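Local coordinates for protein 3-hydroxy-3-methylglutaryl-CoA lyase (Acinetobacter baumannii, PDB 6NDS) that is a TIM-barrel protein of the HMGL-like family that binds a zinc ion and coenzyme A, at residues A[198-203]-A[210-215]; A[169-174]-A[204-209]. One frame throughout, in Å; residues are numbered along the deposited sequence.

Contact 1: residues A[198-203]-A[210-215]. With ZN (zinc ion), chain H; ACT (acetate ion), chain E.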
ATOM      1  N   ARG A 198      13.442 -11.889  -7.920  1.00 21.85           N
ATOM      2  CA  ARG A 198      13.959 -13.088  -8.570  1.00 25.56           C
ATOM      3  C   ARG A 198      13.460 -13.197 -10.007  1.00 25.42           C
ATOM      4  O   ARG A 198      14.247 -13.442 -10.933  1.00 26.63           O
ATOM      5  CB  ARG A 198      13.567 -14.324  -7.762  1.00 28.63           C
ATOM      6  CG  ARG A 198      13.901 -15.639  -8.437  1.00 33.33           C
ATOM      7  CD  ARG A 198      13.632 -16.823  -7.511  1.00 33.41           C
ATOM      8  NE  ARG A 198      12.212 -16.981  -7.187  1.00 32.23           N
ATOM      9  CZ  ARG A 198      11.663 -16.658  -6.015  1.00 34.99           C
ATOM     10  NH1 ARG A 198      12.408 -16.147  -5.039  1.00 33.82           N
ATOM     11  NH2 ARG A 198      10.370 -16.856  -5.813  1.00 30.06           N
ATOM     12  N   ILE A 199      12.155 -13.010 -10.215  1.00 21.75           N
ATOM     13  CA  ILE A 199      11.589 -13.174 -11.550  1.00 23.81           C
ATOM     14  C   ILE A 199      12.057 -12.053 -12.471  1.00 23.61           C
ATOM     15  O   ILE A 199      12.446 -12.302 -13.620  1.00 24.54           O
ATOM     16  CB  ILE A 199      10.051 -13.252 -11.485  1.00 24.03           C
ATOM     17  CG1 ILE A 199       9.608 -14.587 -10.862  1.00 26.79           C
ATOM     18  CG2 ILE A 199       9.457 -13.090 -12.886  1.00 27.14           C
ATOM     19  CD1 ILE A 199       8.084 -14.723 -10.645  1.00 25.25           C
ATOM     20  N   VAL A 200      12.037 -10.807 -11.987  1.00 21.57           N
ATOM     21  CA  VAL A 200      12.427  -9.688 -12.838  1.00 21.75           C
ATOM     22  C   VAL A 200      13.909  -9.767 -13.194  1.00 26.03           C
ATOM     23  O   VAL A 200      14.296  -9.500 -14.340  1.00 24.76           O
ATOM     24  CB  VAL A 200      12.077  -8.349 -12.170  1.00 19.87           C
ATOM     25  CG1 VAL A 200      12.726  -7.198 -12.928  1.00 23.52           C
ATOM     26  CG2 VAL A 200      10.554  -8.161 -12.114  1.00 24.16           C
ATOM     27  N   SER A 201      14.766 -10.104 -12.222  1.00 24.89           N
ATOM     28  CA  SER A 201      16.185 -10.268 -12.533  1.00 25.34           C
ATOM     29  C   SER A 201      16.379 -11.282 -13.643  1.00 27.04           C
ATOM     30  O   SER A 201      17.183 -11.065 -14.558  1.00 28.02           O
ATOM     31  CB  SER A 201      16.972 -10.691 -11.290  1.00 31.05           C
ATOM     32  OG  SER A 201      16.919  -9.681 -10.298  1.00 36.84           O
ATOM     33  N   HIS A 202      15.644 -12.391 -13.594  1.00 24.82           N
ATOM     34  CA  HIS A 202      15.851 -13.422 -14.604  1.00 30.66           C
ATOM     35  C   HIS A 202      15.334 -12.968 -15.963  1.00 31.85           C
ATOM     36  O   HIS A 202      16.001 -13.170 -16.985  1.00 29.13           O
ATOM     37  CB  HIS A 202      15.185 -14.728 -14.180  1.00 31.04           C
ATOM     38  CG  HIS A 202      15.381 -15.844 -15.160  1.00 42.17           C
ATOM     39  ND1 HIS A 202      16.530 -16.605 -15.203  1.00 51.90           N
ATOM     40  CD2 HIS A 202      14.588 -16.308 -16.154  1.00 49.32           C
ATOM     41  CE1 HIS A 202      16.427 -17.502 -16.166  1.00 49.11           C
ATOM     42  NE2 HIS A 202      15.258 -17.345 -16.758  1.00 48.49           N
ATOM     43  N   VAL A 203      14.156 -12.340 -15.999  1.00 27.30           N
ATOM     44  CA  VAL A 203      13.621 -11.918 -17.287  1.00 28.48           C
ATOM     45  C   VAL A 203      14.497 -10.829 -17.897  1.00 32.17           C
ATOM     46  O   VAL A 203      14.677 -10.787 -19.119  1.00 30.59           O
ATOM     47  CB  VAL A 203      12.147 -11.483 -17.149  1.00 30.82           C
ATOM     48  CG1 VAL A 203      11.636 -10.927 -18.453  1.00 28.36           C
ATOM     49  CG2 VAL A 203      11.298 -12.676 -16.749  1.00 34.91           C
ATOM     50  N   GLU A 210      14.028  -1.426 -21.436  1.00 26.94           N
ATOM     51  CA  GLU A 210      13.130  -0.741 -22.353  1.00 23.22           C
ATOM     52  C   GLU A 210      12.023  -1.651 -22.872  1.00 25.78           C
ATOM     53  O   GLU A 210      11.053  -1.154 -23.450  1.00 25.31           O
ATOM     54  CB  GLU A 210      13.917  -0.154 -23.530  1.00 28.36           C
ATOM     55  N   GLN A 211      12.138  -2.965 -22.671  1.00 27.27           N
ATOM     56  CA  GLN A 211      11.195  -3.924 -23.228  1.00 23.86           C
ATOM     57  C   GLN A 211      10.248  -4.541 -22.207  1.00 25.91           C
ATOM     58  O   GLN A 211       9.198  -5.054 -22.602  1.00 24.34           O
ATOM     59  CB  GLN A 211      11.964  -5.051 -23.943  1.00 25.40           C
ATOM     60  CG  GLN A 211      12.671  -4.555 -25.209  1.00 27.15           C
ATOM     61  CD  GLN A 211      13.729  -5.508 -25.757  1.00 34.30           C
ATOM     62  OE1 GLN A 211      14.494  -6.126 -25.011  1.00 30.93           O
ATOM     63  NE2 GLN A 211      13.792  -5.604 -27.079  1.00 35.86           N
ATOM     64  N   LEU A 212      10.580  -4.505 -20.921  1.00 21.69           N
ATOM     65  CA  LEU A 212       9.802  -5.184 -19.887  1.00 20.91           C
ATOM     66  C   LEU A 212       8.829  -4.233 -19.205  1.00 20.54           C
ATOM     67  O   LEU A 212       9.247  -3.197 -18.678  1.00 23.27           O
ATOM     68  CB  LEU A 212      10.726  -5.779 -18.825  1.00 23.10           C
ATOM     69  CG  LEU A 212      10.071  -6.400 -17.591  1.00 24.54           C
ATOM     70  CD1 LEU A 212       9.264  -7.609 -18.012  1.00 22.87           C
ATOM     71  CD2 LEU A 212      11.139  -6.802 -16.553  1.00 25.33           C
ATOM     72  N   THR A 213       7.546  -4.615 -19.160  1.00 18.42           N
ATOM     73  CA  THR A 213       6.542  -3.952 -18.332  1.00 17.69           C
ATOM     74  C   THR A 213       6.146  -4.854 -17.169  1.00 21.23           C
ATOM     75  O   THR A 213       5.956  -6.064 -17.343  1.00 19.53           O
ATOM     76  CB  THR A 213       5.273  -3.602 -19.138  1.00 20.54           C
ATOM     77  OG1 THR A 213       5.595  -2.683 -20.195  1.00 23.12           O
ATOM     78  CG2 THR A 213       4.203  -2.945 -18.231  1.00 20.14           C
ATOM     79  N   LEU A 214       6.008  -4.267 -15.979  1.00 16.59           N
ATOM     80  CA  LEU A 214       5.415  -4.944 -14.834  1.00 18.09           C
ATOM     81  C   LEU A 214       4.026  -4.371 -14.592  1.00 18.71           C
ATOM     82  O   LEU A 214       3.848  -3.147 -14.572  1.00 18.90           O
ATOM     83  CB  LEU A 214       6.262  -4.771 -13.567  1.00 16.19           C
ATOM     84  CG  LEU A 214       7.450  -5.707 -13.323  1.00 21.79           C
ATOM     85  CD1 LEU A 214       7.018  -7.166 -13.396  1.00 25.35           C
ATOM     86  CD2 LEU A 214       8.577  -5.418 -14.284  1.00 28.55           C
ATOM     87  N   HIS A 215       3.053  -5.256 -14.379  1.00 17.08           N
ATOM     88  CA  HIS A 215       1.640  -4.891 -14.226  1.00 15.66           C
ATOM     89  C   HIS A 215       1.141  -5.487 -12.906  1.00 18.86           C
ATOM     90  O   HIS A 215       0.733  -6.649 -12.856  1.00 18.31           O
ATOM     91  CB  HIS A 215       0.897  -5.416 -15.448  1.00 15.99           C
ATOM     92  CG  HIS A 215      -0.590  -5.212 -15.434  1.00 18.80           C
ATOM     93  ND1 HIS A 215      -1.225  -4.373 -16.326  1.00 18.55           N
ATOM     94  CD2 HIS A 215      -1.573  -5.807 -14.711  1.00 19.11           C
ATOM     95  CE1 HIS A 215      -2.531  -4.426 -16.124  1.00 22.54           C
ATOM     96  NE2 HIS A 215      -2.770  -5.285 -15.146  1.00 21.17           N
TER
HETATM   97 ZN    ZN H 507      -4.693  -6.285 -14.914  1.00 25.69          ZN
HETATM   98  C   ACT E 504       9.940 -16.060  -2.129  1.00 57.15           C
HETATM   99  O   ACT E 504       8.915 -16.108  -2.869  1.00 50.71           O
HETATM  100  OXT ACT E 504      11.073 -16.593  -2.305  1.00 58.22           O
HETATM  101  CH3 ACT E 504       9.804 -15.236  -0.815  1.00 47.53           C
HETATM  102  O   HOH W   1      -6.725  -7.157 -14.769  1.00 25.41           O

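Contact 2: residues A[169-174]-A[204-209]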
ATOM      1  N   SER A 169       9.280 -19.917 -20.097  1.00 26.77           N
ATOM      2  CA  SER A 169       9.017 -20.592 -21.364  1.00 29.48           C
ATOM      3  C   SER A 169       8.037 -19.798 -22.221  1.00 30.16           C
ATOM      4  O   SER A 169       8.191 -19.723 -23.446  1.00 32.20           O
ATOM      5  CB  SER A 169       8.484 -21.999 -21.096  1.00 37.07           C
ATOM      6  OG  SER A 169       8.127 -22.645 -22.302  1.00 46.39           O
ATOM      7  N   LEU A 170       7.021 -19.202 -21.592  1.00 28.18           N
ATOM      8  CA  LEU A 170       6.059 -18.395 -22.334  1.00 27.36           C
ATOM      9  C   LEU A 170       6.701 -17.112 -22.850  1.00 27.12           C
ATOM     10  O   LEU A 170       6.456 -16.705 -23.988  1.00 26.74           O
ATOM     11  CB  LEU A 170       4.851 -18.085 -21.451  1.00 26.36           C
ATOM     12  CG  LEU A 170       4.065 -19.322 -21.009  1.00 31.26           C
ATOM     13  CD1 LEU A 170       3.096 -18.965 -19.884  1.00 30.75           C
ATOM     14  CD2 LEU A 170       3.329 -19.951 -22.178  1.00 34.18           C
ATOM     15  N   VAL A 171       7.524 -16.461 -22.026  1.00 27.70           N
ATOM     16  CA  VAL A 171       8.273 -15.299 -22.501  1.00 25.57           C
ATOM     17  C   VAL A 171       9.127 -15.673 -23.710  1.00 29.88           C
ATOM     18  O   VAL A 171       9.150 -14.962 -24.724  1.00 30.03           O
ATOM     19  CB  VAL A 171       9.135 -14.711 -21.370  1.00 24.80           C
ATOM     20  CG1 VAL A 171      10.078 -13.655 -21.944  1.00 25.77           C
ATOM     21  CG2 VAL A 171       8.250 -14.114 -20.275  1.00 23.74           C
ATOM     22  N   GLU A 172       9.838 -16.803 -23.625  1.00 26.93           N
ATOM     23  CA  GLU A 172      10.677 -17.228 -24.742  1.00 29.61           C
ATOM     24  C   GLU A 172       9.849 -17.487 -25.998  1.00 30.78           C
ATOM     25  O   GLU A 172      10.305 -17.221 -27.118  1.00 30.93           O
ATOM     26  CB  GLU A 172      11.477 -18.473 -24.356  1.00 32.56           C
ATOM     27  CG  GLU A 172      12.575 -18.209 -23.339  1.00 41.12           C
ATOM     28  CD  GLU A 172      13.318 -19.468 -22.942  1.00 61.17           C
ATOM     29  OE1 GLU A 172      14.549 -19.390 -22.750  1.00 69.98           O
ATOM     30  OE2 GLU A 172      12.675 -20.535 -22.822  1.00 63.45           O
ATOM     31  N   HIS A 173       8.631 -18.005 -25.835  1.00 30.57           N
ATOM     32  CA  HIS A 173       7.777 -18.243 -26.997  1.00 31.39           C
ATOM     33  C   HIS A 173       7.379 -16.926 -27.658  1.00 29.33           C
ATOM     34  O   HIS A 173       7.357 -16.823 -28.890  1.00 31.05           O
ATOM     35  CB  HIS A 173       6.543 -19.041 -26.580  1.00 31.89           C
ATOM     36  CG  HIS A 173       5.834 -19.716 -27.715  1.00 36.27           C
ATOM     37  ND1 HIS A 173       6.029 -19.367 -29.036  1.00 41.69           N
ATOM     38  CD2 HIS A 173       4.927 -20.722 -27.721  1.00 39.57           C
ATOM     39  CE1 HIS A 173       5.273 -20.131 -29.806  1.00 40.44           C
ATOM     40  NE2 HIS A 173       4.594 -20.961 -29.034  1.00 43.42           N
ATOM     41  N   TYR A 174       7.059 -15.909 -26.857  1.00 26.72           N
ATOM     42  CA  TYR A 174       6.825 -14.581 -27.414  1.00 24.27           C
ATOM     43  C   TYR A 174       8.037 -14.101 -28.210  1.00 29.14           C
ATOM     44  O   TYR A 174       7.898 -13.590 -29.329  1.00 29.47           O
ATOM     45  CB  TYR A 174       6.496 -13.598 -26.295  1.00 22.96           C
ATOM     46  CG  TYR A 174       5.041 -13.518 -25.889  1.00 24.07           C
ATOM     47  CD1 TYR A 174       4.029 -13.340 -26.828  1.00 25.51           C
ATOM     48  CD2 TYR A 174       4.682 -13.591 -24.549  1.00 23.15           C
ATOM     49  CE1 TYR A 174       2.694 -13.238 -26.431  1.00 21.46           C
ATOM     50  CE2 TYR A 174       3.367 -13.495 -24.148  1.00 21.63           C
ATOM     51  CZ  TYR A 174       2.373 -13.324 -25.091  1.00 22.06           C
ATOM     52  OH  TYR A 174       1.062 -13.214 -24.668  1.00 22.98           O
ATOM     53  N   LEU A 204      15.092  -9.962 -17.072  1.00 26.94           N
ATOM     54  CA  LEU A 204      16.028  -8.962 -17.592  1.00 28.11           C
ATOM     55  C   LEU A 204      17.347  -9.556 -18.087  1.00 35.25           C
ATOM     56  O   LEU A 204      18.188  -8.803 -18.591  1.00 32.71           O
ATOM     57  CB  LEU A 204      16.302  -7.890 -16.533  1.00 29.02           C
ATOM     58  CG  LEU A 204      15.096  -6.972 -16.298  1.00 28.61           C
ATOM     59  CD1 LEU A 204      15.361  -5.983 -15.162  1.00 26.21           C
ATOM     60  CD2 LEU A 204      14.687  -6.235 -17.578  1.00 29.89           C
ATOM     61  N   SER A 205      17.569 -10.864 -17.953  1.00 33.40           N
ATOM     62  CA  SER A 205      18.657 -11.507 -18.678  1.00 37.21           C
ATOM     63  C   SER A 205      18.239 -11.930 -20.080  1.00 39.98           C
ATOM     64  O   SER A 205      19.094 -12.347 -20.871  1.00 38.47           O
ATOM     65  CB  SER A 205      19.167 -12.728 -17.907  1.00 36.70           C
ATOM     66  OG  SER A 205      18.289 -13.828 -18.065  1.00 42.28           O
ATOM     67  N   LEU A 206      16.945 -11.849 -20.392  1.00 35.13           N
ATOM     68  CA  LEU A 206      16.389 -12.152 -21.706  1.00 37.57           C
ATOM     69  C   LEU A 206      16.036 -10.905 -22.501  1.00 35.46           C
ATOM     70  O   LEU A 206      16.241 -10.875 -23.719  1.00 35.26           O
ATOM     71  CB  LEU A 206      15.128 -13.013 -21.566  1.00 37.57           C
ATOM     72  CG  LEU A 206      15.253 -14.349 -20.837  1.00 42.96           C
ATOM     73  CD1 LEU A 206      13.873 -14.939 -20.576  1.00 44.49           C
ATOM     74  CD2 LEU A 206      16.108 -15.312 -21.643  1.00 48.49           C
ATOM     75  N   ILE A 207      15.479  -9.884 -21.847  1.00 29.52           N
ATOM     76  CA  ILE A 207      15.078  -8.647 -22.500  1.00 32.30           C
ATOM     77  C   ILE A 207      15.599  -7.472 -21.679  1.00 35.89           C
ATOM     78  O   ILE A 207      16.109  -7.636 -20.569  1.00 32.79           O
ATOM     79  CB  ILE A 207      13.551  -8.544 -22.691  1.00 27.09           C
ATOM     80  CG1 ILE A 207      12.834  -8.555 -21.338  1.00 26.73           C
ATOM     81  CG2 ILE A 207      13.037  -9.683 -23.592  1.00 32.14           C
ATOM     82  CD1 ILE A 207      11.319  -8.412 -21.453  1.00 26.70           C
ATOM     83  N   SER A 208      15.459  -6.277 -22.244  1.00 29.93           N
ATOM     84  CA  SER A 208      16.035  -5.073 -21.670  1.00 33.07           C
ATOM     85  C   SER A 208      15.001  -4.301 -20.864  1.00 29.16           C
ATOM     86  O   SER A 208      13.791  -4.534 -20.985  1.00 27.43           O
ATOM     87  CB  SER A 208      16.598  -4.178 -22.780  1.00 35.11           C
ATOM     88  OG  SER A 208      15.561  -3.410 -23.356  1.00 33.84           O
ATOM     89  N   PRO A 209      15.445  -3.369 -20.014  1.00 26.44           N
ATOM     90  CA  PRO A 209      14.481  -2.529 -19.286  1.00 26.51           C
ATOM     91  C   PRO A 209      13.607  -1.684 -20.195  1.00 26.00           C
ATOM     92  O   PRO A 209      12.539  -1.240 -19.763  1.00 28.65           O
ATOM     93  CB  PRO A 209      15.377  -1.652 -18.402  1.00 27.41           C
ATOM     94  CG  PRO A 209      16.637  -2.448 -18.241  1.00 29.45           C
ATOM     95  CD  PRO A 209      16.829  -3.151 -19.553  1.00 29.78           C
TER

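Contact 1: residues A[198-203]-A[210-215]
In one beta-alpha-beta unit of the TIM barrel, helix 193-203 lies against strand 212-216, and Val200 and Val203 of the helix meet Leu212 and Leu214 of the strand. The short segments run nearly antiparallel, at 163°, and their axes come within 10.7 Å. That is the usual layering of a barrel helix over the strand that follows it.

Val200 serves both leucines, one with each methyl. CG1 is anti to the backbone N (chi1 169°), and it lies 4.0 Å from Leu212 CD2. CG2 sits beside the backbone N and turns to Leu214, two residues further along the strand and also facing the helix; Leu214 CD1 is 3.9 Å from Val200 CG2. Leu214 CD2 is at almost the same distance, so this methyl rests against the forked end of the leucine. One turn on, Val203 CG1 touches Leu212 CD1 at 4.1 Å, and the two side chains cross at about a right angle. Leu212 thus gives one methyl to each valine.

The next strand residue, His215, turns to the zinc site. Its NE2 binds the zinc ion at 2.2 Å, with Asp25, His217 and a water among the other ligands. Its ND1 is hydrogen-bonded to Asp239 OD2, a second-shell residue that helps fix the turn of the ring. At this same end, on the helix side, Arg198 NH1 donates to OXT of an acetate ion at 3.1 Å, and the guanidinium also pairs with Glu164. The acetate probably comes from the crystallisation liquor.

No hydrogen bond joins the two segments. Across the contact the only interactions are methyl contacts, all between buried residues, while the strand's backbone bonds go to its neighbours in the sheet. The metal ligand therefore sits on a strand whose outer side is backed by apolar side chains.

Contact 2: residues A[169-174]-A[204-209]
Leu206, in the loop after helix 193-203, reaches across to Val171 and Glu172 on helix 164-176. Leu206 CA and Glu172 CA are the nearest such pair, 8.2 Å apart, so the gap is bridged by side chains. Leu206 is extended for this: chi2 (170°) sets CD1 anti to CA, so this methyl reaches furthest towards the helix. There CD1 lies 4.2 Å from Val171 CG1, the methyl that stands anti to the backbone N (chi1 170°).

Glu172 adds its aliphatic part. Its first side-chain bond runs past the loop rather than at it, but chi1 (-70°) swings CG to the loop's side, and Glu172 CG lies 4.5 Å from the same Leu206 CD1. This is a loose contact near the surface. One leucine methyl therefore touches both a buried valine and the stem of an exposed glutamate. No hydrogen bond crosses between the segments.

Deeper in, the packing continues towards the barrel wall. Val171 also rests on Ile182 and Leu184 of strand 182-186, and Ile207 touches Ile182 and Leu212. The contact thus joins helix 164-176 to the loop between helix 193-203 and strand 212-216, over the outer side of strand 182-186.

The two contacts interleave along the chain: 169-174 comes first, then 198-203, 204-209 and 210-215. The last three are consecutive, so contact 2 takes in the loop that connects the helix and strand of contact 1. Their centres are about 8 Å apart, and they touch directly. Leu212 CD2 is 3.7 Å from Leu204 CD2, and Leu212 CB is 3.8 Å from Ile207 CD1. Contact 1 packs within one beta-alpha-beta unit, whereas contact 2 ties its loop to the preceding helix, 164-176. Together they contribute to the apolar packing outside neighbouring strands 182-186 and 212-216 of the TIM barrel.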